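Local coordinates for protein excinuclease ABC, subunit A. (Deinococcus radiodurans, PDB 2VF7) that binds DNA, ATP and zinc as a UvrA-family ABC ATPase, and probably helps recognise damaged DNA for excision repair, at residues L312-R325 against L360-D374. The protein carries 1 engineered substitution. Numbering follows the deposited sequence.
With ADP (adenosine-5'-diphosphate), chain D.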
loop_
_atom_site.group_PDB
_atom_site.type_symbol
_atom_site.label_atom_id
_atom_site.label_comp_id
_atom_site.label_asym_id
_atom_site.label_seq_id
_atom_site.Cartn_x
_atom_site.Cartn_y
_atom_site.Cartn_z
ATOM N N LEU A 312 -11.577 -13.308 -30.740
ATOM C CA LEU A 312 -12.060 -14.197 -29.663
ATOM C C LEU A 312 -12.602 -13.378 -28.487
ATOM O O LEU A 312 -13.605 -13.743 -27.865
ATOM C CB LEU A 312 -10.942 -15.103 -29.138
ATOM C CG LEU A 312 -10.889 -16.625 -29.366
ATOM C CD1 LEU A 312 -9.818 -17.215 -28.465
ATOM C CD2 LEU A 312 -12.222 -17.359 -29.132
ATOM N N SER A 313 -11.923 -12.271 -28.194
ATOM C CA SER A 313 -12.258 -11.426 -27.049
ATOM C C SER A 313 -13.576 -10.658 -27.197
ATOM O O SER A 313 -14.192 -10.278 -26.197
ATOM C CB SER A 313 -11.102 -10.480 -26.725
ATOM O OG SER A 313 -9.976 -11.214 -26.280
ATOM N N ARG A 314 -14.017 -10.450 -28.432
ATOM C CA ARG A 314 -15.319 -9.830 -28.666
ATOM C C ARG A 314 -16.486 -10.759 -28.322
ATOM O O ARG A 314 -17.573 -10.295 -27.966
ATOM C CB ARG A 314 -15.431 -9.323 -30.103
ATOM C CG ARG A 314 -14.836 -7.942 -30.287
ATOM C CD ARG A 314 -14.156 -7.804 -31.626
ATOM N NE ARG A 314 -13.600 -6.462 -31.773
ATOM C CZ ARG A 314 -14.011 -5.568 -32.672
ATOM N NH1 ARG A 314 -14.980 -5.877 -33.534
ATOM N NH2 ARG A 314 -13.444 -4.365 -32.716
ATOM N N LEU A 315 -16.238 -12.063 -28.395
ATOM C CA LEU A 315 -17.282 -13.072 -28.245
ATOM C C LEU A 315 -17.766 -13.250 -26.809
ATOM O O LEU A 315 -17.013 -13.003 -25.866
ATOM C CB LEU A 315 -16.782 -14.416 -28.783
ATOM C CG LEU A 315 -16.238 -14.490 -30.207
ATOM C CD1 LEU A 315 -15.997 -15.947 -30.561
ATOM C CD2 LEU A 315 -17.192 -13.831 -31.199
ATOM N N PRO A 316 -19.032 -13.671 -26.629
ATOM C CA PRO A 316 -19.502 -13.959 -25.283
ATOM C C PRO A 316 -18.746 -15.119 -24.649
ATOM O O PRO A 316 -18.257 -16.005 -25.357
ATOM C CB PRO A 316 -20.969 -14.355 -25.495
ATOM C CG PRO A 316 -21.335 -13.803 -26.802
ATOM C CD PRO A 316 -20.096 -13.869 -27.625
ATOM N N LEU A 317 -18.674 -15.113 -23.320
ATOM C CA LEU A 317 -18.031 -16.187 -22.555
ATOM C C LEU A 317 -18.571 -17.591 -22.888
ATOM O O LEU A 317 -17.829 -18.577 -22.847
ATOM C CB LEU A 317 -18.136 -15.899 -21.053
ATOM C CG LEU A 317 -17.677 -14.514 -20.590
ATOM C CD1 LEU A 317 -18.185 -14.228 -19.192
ATOM C CD2 LEU A 317 -16.155 -14.362 -20.653
ATOM N N ALA A 318 -19.859 -17.665 -23.219
ATOM C CA ALA A 318 -20.518 -18.914 -23.601
ATOM C C ALA A 318 -20.004 -19.460 -24.931
ATOM O O ALA A 318 -19.884 -20.680 -25.106
ATOM C CB ALA A 318 -22.023 -18.717 -23.665
ATOM N N ARG A 319 -19.712 -18.553 -25.862
ATOM C CA ARG A 319 -19.195 -18.913 -27.176
ATOM C C ARG A 319 -17.739 -19.351 -27.107
ATOM O O ARG A 319 -17.346 -20.305 -27.781
ATOM C CB ARG A 319 -19.363 -17.756 -28.172
ATOM C CG ARG A 319 -20.818 -17.425 -28.532
ATOM C CD ARG A 319 -21.483 -18.528 -29.343
ATOM N NE ARG A 319 -21.149 -18.461 -30.765
ATOM C CZ ARG A 319 -21.409 -19.425 -31.647
ATOM N NH1 ARG A 319 -22.000 -20.557 -31.267
ATOM N NH2 ARG A 319 -21.070 -19.260 -32.919
ATOM N N VAL A 320 -16.949 -18.652 -26.292
ATOM C CA VAL A 320 -15.554 -19.024 -26.044
ATOM C C VAL A 320 -15.484 -20.417 -25.401
ATOM O O VAL A 320 -14.625 -21.222 -25.752
ATOM C CB VAL A 320 -14.817 -17.983 -25.159
ATOM C CG1 VAL A 320 -13.418 -18.450 -24.819
ATOM C CG2 VAL A 320 -14.746 -16.627 -25.855
ATOM N N SER A 321 -16.401 -20.687 -24.474
ATOM C CA SER A 321 -16.464 -21.972 -23.775
ATOM C C SER A 321 -16.614 -23.136 -24.742
ATOM O O SER A 321 -15.803 -24.070 -24.725
ATOM C CB SER A 321 -17.618 -21.982 -22.765
ATOM O OG SER A 321 -17.466 -23.015 -21.806
ATOM N N GLU A 322 -17.641 -23.066 -25.590
ATOM C CA GLU A 322 -17.991 -24.172 -26.492
ATOM C C GLU A 322 -17.060 -24.262 -27.712
ATOM O O GLU A 322 -17.117 -25.234 -28.469
ATOM C CB GLU A 322 -19.471 -24.102 -26.903
ATOM C CG GLU A 322 -19.863 -22.816 -27.634
ATOM C CD GLU A 322 -21.354 -22.510 -27.558
ATOM O OE1 GLU A 322 -21.911 -22.507 -26.436
ATOM O OE2 GLU A 322 -21.966 -22.256 -28.625
ATOM N N LEU A 323 -16.216 -23.243 -27.896
ATOM C CA LEU A 323 -15.103 -23.312 -28.847
ATOM C C LEU A 323 -13.927 -24.054 -28.214
ATOM O O LEU A 323 -13.214 -24.793 -28.895
ATOM C CB LEU A 323 -14.648 -21.913 -29.268
ATOM C CG LEU A 323 -15.356 -21.159 -30.398
ATOM C CD1 LEU A 323 -15.108 -19.653 -30.271
ATOM C CD2 LEU A 323 -14.908 -21.659 -31.770
ATOM N N LEU A 324 -13.744 -23.858 -26.908
ATOM C CA LEU A 324 -12.596 -24.403 -26.182
ATOM C C LEU A 324 -12.667 -25.889 -25.820
ATOM O O LEU A 324 -11.634 -26.556 -25.795
ATOM C CB LEU A 324 -12.296 -23.576 -24.925
ATOM C CG LEU A 324 -11.545 -22.248 -25.098
ATOM C CD1 LEU A 324 -11.406 -21.549 -23.761
ATOM C CD2 LEU A 324 -10.174 -22.427 -25.735
ATOM N N ARG A 325 -13.866 -26.403 -25.536
ATOM C CA ARG A 325 -13.998 -27.740 -24.918
ATOM C C ARG A 325 -13.711 -28.988 -25.784
ATOM O O ARG A 325 -13.307 -30.014 -25.236
ATOM C CB ARG A 325 -15.304 -27.890 -24.110
ATOM C CG ARG A 325 -16.570 -28.173 -24.910
ATOM C CD ARG A 325 -17.598 -28.900 -24.048
ATOM N NE ARG A 325 -18.006 -28.109 -22.884
ATOM C CZ ARG A 325 -19.109 -27.366 -22.823
ATOM N NH1 ARG A 325 -19.939 -27.303 -23.863
ATOM N NH2 ARG A 325 -19.385 -26.680 -21.718
ATOM N N LEU A 360 -14.476 -21.268 -16.839
ATOM C CA LEU A 360 -15.608 -20.723 -17.585
ATOM C C LEU A 360 -16.963 -21.270 -17.139
ATOM O O LEU A 360 -17.955 -20.551 -17.179
ATOM C CB LEU A 360 -15.415 -20.924 -19.095
ATOM C CG LEU A 360 -14.571 -19.880 -19.826
ATOM C CD1 LEU A 360 -13.870 -20.473 -21.029
ATOM C CD2 LEU A 360 -15.437 -18.704 -20.236
ATOM N N ASP A 361 -16.995 -22.525 -16.699
ATOM C CA ASP A 361 -18.238 -23.167 -16.234
ATOM C C ASP A 361 -18.828 -22.475 -15.005
ATOM O O ASP A 361 -20.045 -22.346 -14.888
ATOM C CB ASP A 361 -18.035 -24.674 -15.968
ATOM C CG ASP A 361 -18.467 -25.556 -17.155
ATOM O OD1 ASP A 361 -19.234 -25.101 -18.037
ATOM O OD2 ASP A 361 -18.048 -26.734 -17.204
ATOM N N VAL A 362 -17.952 -22.039 -14.104
ATOM C CA VAL A 362 -18.336 -21.268 -12.913
ATOM C C VAL A 362 -19.105 -19.980 -13.274
ATOM O O VAL A 362 -20.169 -19.710 -12.710
ATOM C CB VAL A 362 -17.086 -20.942 -12.036
ATOM C CG1 VAL A 362 -17.399 -19.888 -10.986
ATOM C CG2 VAL A 362 -16.541 -22.207 -11.383
ATOM N N LEU A 363 -18.556 -19.217 -14.222
ATOM C CA LEU A 363 -19.156 -17.983 -14.744
ATOM C C LEU A 363 -20.474 -18.250 -15.470
ATOM O O LEU A 363 -21.460 -17.530 -15.287
ATOM C CB LEU A 363 -18.188 -17.297 -15.729
ATOM C CG LEU A 363 -16.884 -16.569 -15.339
ATOM C CD1 LEU A 363 -17.163 -15.335 -14.482
ATOM C CD2 LEU A 363 -15.851 -17.458 -14.661
ATOM N N LEU A 364 -20.464 -19.294 -16.298
ATOM C CA LEU A 364 -21.599 -19.677 -17.121
ATOM C C LEU A 364 -22.771 -20.130 -16.260
ATOM O O LEU A 364 -23.933 -19.814 -16.553
ATOM C CB LEU A 364 -21.179 -20.798 -18.074
ATOM C CG LEU A 364 -20.496 -20.471 -19.414
ATOM C CD1 LEU A 364 -21.423 -20.795 -20.589
ATOM C CD2 LEU A 364 -19.964 -19.039 -19.501
ATOM N N HIS A 365 -22.452 -20.866 -15.195
ATOM C CA HIS A 365 -23.449 -21.375 -14.254
ATOM C C HIS A 365 -24.066 -20.243 -13.422
ATOM O O HIS A 365 -25.190 -20.372 -12.930
ATOM C CB HIS A 365 -22.839 -22.469 -13.369
ATOM C CG HIS A 365 -22.727 -23.808 -14.045
ATOM N ND1 HIS A 365 -22.898 -23.981 -15.405
ATOM C CD2 HIS A 365 -22.441 -25.037 -13.548
ATOM C CE1 HIS A 365 -22.746 -25.258 -15.711
ATOM N NE2 HIS A 365 -22.468 -25.921 -14.602
ATOM N N LEU A 366 -23.340 -19.132 -13.298
ATOM C CA LEU A 366 -23.860 -17.911 -12.653
ATOM C C LEU A 366 -24.618 -17.007 -13.606
ATOM O O LEU A 366 -24.917 -15.857 -13.269
ATOM C CB LEU A 366 -22.746 -17.115 -11.940
ATOM C CG LEU A 366 -22.685 -17.308 -10.427
ATOM C CD1 LEU A 366 -21.319 -16.952 -9.883
ATOM C CD2 LEU A 366 -23.765 -16.504 -9.744
ATOM N N GLY A 367 -24.906 -17.532 -14.795
ATOM C CA GLY A 367 -25.724 -16.859 -15.803
ATOM C C GLY A 367 -25.051 -15.661 -16.438
ATOM O O GLY A 367 -25.727 -14.723 -16.889
ATOM N N LEU A 368 -23.720 -15.701 -16.476
ATOM C CA LEU A 368 -22.902 -14.554 -16.883
ATOM C C LEU A 368 -22.262 -14.782 -18.241
ATOM O O LEU A 368 -21.310 -14.073 -18.598
ATOM C CB LEU A 368 -21.802 -14.288 -15.846
ATOM C CG LEU A 368 -22.149 -13.715 -14.473
ATOM C CD1 LEU A 368 -21.001 -13.970 -13.510
ATOM C CD2 LEU A 368 -22.460 -12.224 -14.564
ATOM N N GLY A 369 -22.790 -15.761 -18.986
ATOM C CA GLY A 369 -22.212 -16.200 -20.253
ATOM C C GLY A 369 -22.600 -15.360 -21.454
ATOM O O GLY A 369 -22.297 -15.724 -22.598
ATOM N N TYR A 370 -23.265 -14.233 -21.202
ATOM C CA TYR A 370 -23.698 -13.304 -22.263
ATOM C C TYR A 370 -22.754 -12.099 -22.390
ATOM O O TYR A 370 -22.856 -11.312 -23.335
ATOM C CB TYR A 370 -25.141 -12.833 -22.014
ATOM C CG TYR A 370 -25.308 -12.082 -20.709
ATOM C CD1 TYR A 370 -25.648 -12.752 -19.521
ATOM C CD2 TYR A 370 -25.106 -10.704 -20.653
ATOM C CE1 TYR A 370 -25.777 -12.051 -18.316
ATOM C CE2 TYR A 370 -25.238 -10.007 -19.467
ATOM C CZ TYR A 370 -25.572 -10.681 -18.306
ATOM O OH TYR A 370 -25.702 -9.962 -17.145
ATOM N N LEU A 371 -21.853 -11.961 -21.423
ATOM C CA LEU A 371 -20.847 -10.907 -21.411
ATOM C C LEU A 371 -19.650 -11.262 -22.287
ATOM O O LEU A 371 -19.280 -12.423 -22.402
ATOM C CB LEU A 371 -20.374 -10.639 -19.971
ATOM C CG LEU A 371 -21.385 -10.058 -18.964
ATOM C CD1 LEU A 371 -20.818 -9.984 -17.545
ATOM C CD2 LEU A 371 -21.897 -8.691 -19.403
ATOM N N GLY A 372 -19.043 -10.253 -22.895
ATOM C CA GLY A 372 -17.822 -10.441 -23.692
ATOM C C GLY A 372 -16.610 -10.048 -22.869
ATOM O O GLY A 372 -16.684 -9.136 -22.050
ATOM N N LEU A 373 -15.482 -10.715 -23.076
ATOM C CA LEU A 373 -14.319 -10.425 -22.233
ATOM C C LEU A 373 -13.607 -9.080 -22.493
ATOM O O LEU A 373 -12.727 -8.688 -21.727
ATOM C CB LEU A 373 -13.355 -11.629 -22.095
ATOM C CG LEU A 373 -12.854 -12.602 -23.164
ATOM C CD1 LEU A 373 -11.909 -13.562 -22.487
ATOM C CD2 LEU A 373 -13.962 -13.389 -23.835
ATOM N N ASP A 374 -14.032 -8.357 -23.530
ATOM C CA ASP A 374 -13.551 -6.985 -23.779
ATOM C C ASP A 374 -14.442 -5.911 -23.128
ATOM O O ASP A 374 -14.125 -4.719 -23.154
ATOM C CB ASP A 374 -13.354 -6.726 -25.285
ATOM C CG ASP A 374 -14.654 -6.859 -26.104
ATOM O OD1 ASP A 374 -15.714 -7.229 -25.548
ATOM O OD2 ASP A 374 -14.608 -6.585 -27.329
HETATM P PB ADP D . -30.369 -6.848 -19.185
HETATM O O1B ADP D . -29.493 -7.467 -18.126
HETATM O O2B ADP D . -30.580 -5.363 -19.087
HETATM O O3B ADP D . -31.636 -7.639 -19.366
HETATM P PA ADP D . -28.759 -5.855 -21.387
HETATM O O1A ADP D . -27.399 -5.651 -20.803
HETATM O O2A ADP D . -29.674 -4.694 -21.612
HETATM O O3A ADP D . -29.553 -7.010 -20.580
HETATM O "O5'" ADP D . -28.470 -6.476 -22.851
HETATM C "C5'" ADP D . -28.112 -7.841 -23.025
HETATM C "C4'" ADP D . -27.078 -8.055 -24.119
HETATM O "O4'" ADP D . -26.529 -6.820 -24.573
HETATM C "C3'" ADP D . -25.924 -8.839 -23.524
HETATM O "O3'" ADP D . -25.437 -9.775 -24.483
HETATM C "C2'" ADP D . -24.875 -7.786 -23.220
HETATM O "O2'" ADP D . -23.536 -8.299 -23.176
HETATM C "C1'" ADP D . -25.112 -6.771 -24.322
HETATM N N9 ADP D . -24.677 -5.421 -23.887
HETATM C C8 ADP D . -25.373 -4.585 -23.082
HETATM N N7 ADP D . -24.713 -3.421 -22.877
HETATM C C5 ADP D . -23.552 -3.517 -23.563
HETATM C C6 ADP D . -22.370 -2.644 -23.783
HETATM N N6 ADP D . -22.313 -1.418 -23.205
HETATM N N1 ADP D . -21.369 -3.107 -24.571
HETATM C C2 ADP D . -21.414 -4.332 -25.143
HETATM N N3 ADP D . -22.457 -5.178 -24.988
HETATM C C4 ADP D . -23.534 -4.834 -24.225
#
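Leu317 and Ala318, at the start of helix 317-328, give their backbone N-H groups to Leu371 O and Gly369 O, carbonyls of a loop that also holds a nucleotide through Tyr370 O. Leu317 N bonds Leu371 O at 2.9 Å, the donor lying almost on the carbonyl axis (166° at the oxygen), while Ala318 N reaches Gly369 O at 3.2 Å, from a more bent direction, tilted out of the carbonyl plane. Tyr370 O, between these two acceptors in sequence, is turned well away from the Leu371 carbonyl and accepts from both ribose hydroxyls of ADP, O2' at 3.1 Å and O3' slightly farther. The side chain of Leu317 dips into the loop, its CG anti to the carbonyl carbon (chi1 -51°); CD1 comes to 3.2 Å from Leu368 O, and CD2 meets Leu373 CD2. Cutting Leu317 back to an alanine would probably open a gap between Leu368, Leu371 and Leu373. The loop follows helix 345-365, which a Schellman motif ends at Gly367, and a type I turn from Leu368 to Leu371 carries it to the nucleotide site of this ABC ATPase; Gly533, Lys536 and Ser537 of the Walker A segment hold the same ADP. Helix 360-365 runs roughly antiparallel to helix 317-325, axes 10.0 Å apart at 141°. Leu360 is a knob in the hole of Leu317, Val320, Ser321 and Leu324, its CD1 3.8 Å from Leu324 CD1, the two side chains nearly perpendicular. Ser321 OG, buried here, finds no polar partner. Leu364 straddles the helix start, CD1 on Ala318 and CD2 on Leu317. At the other end Asp374 N makes a weak bond to Ser313 O, and the Asp374 carboxylate crosses the Arg314 chain at a slant, OD2 3.3 Å from Arg314 CG but beyond salt-bridge range of the guanidinium.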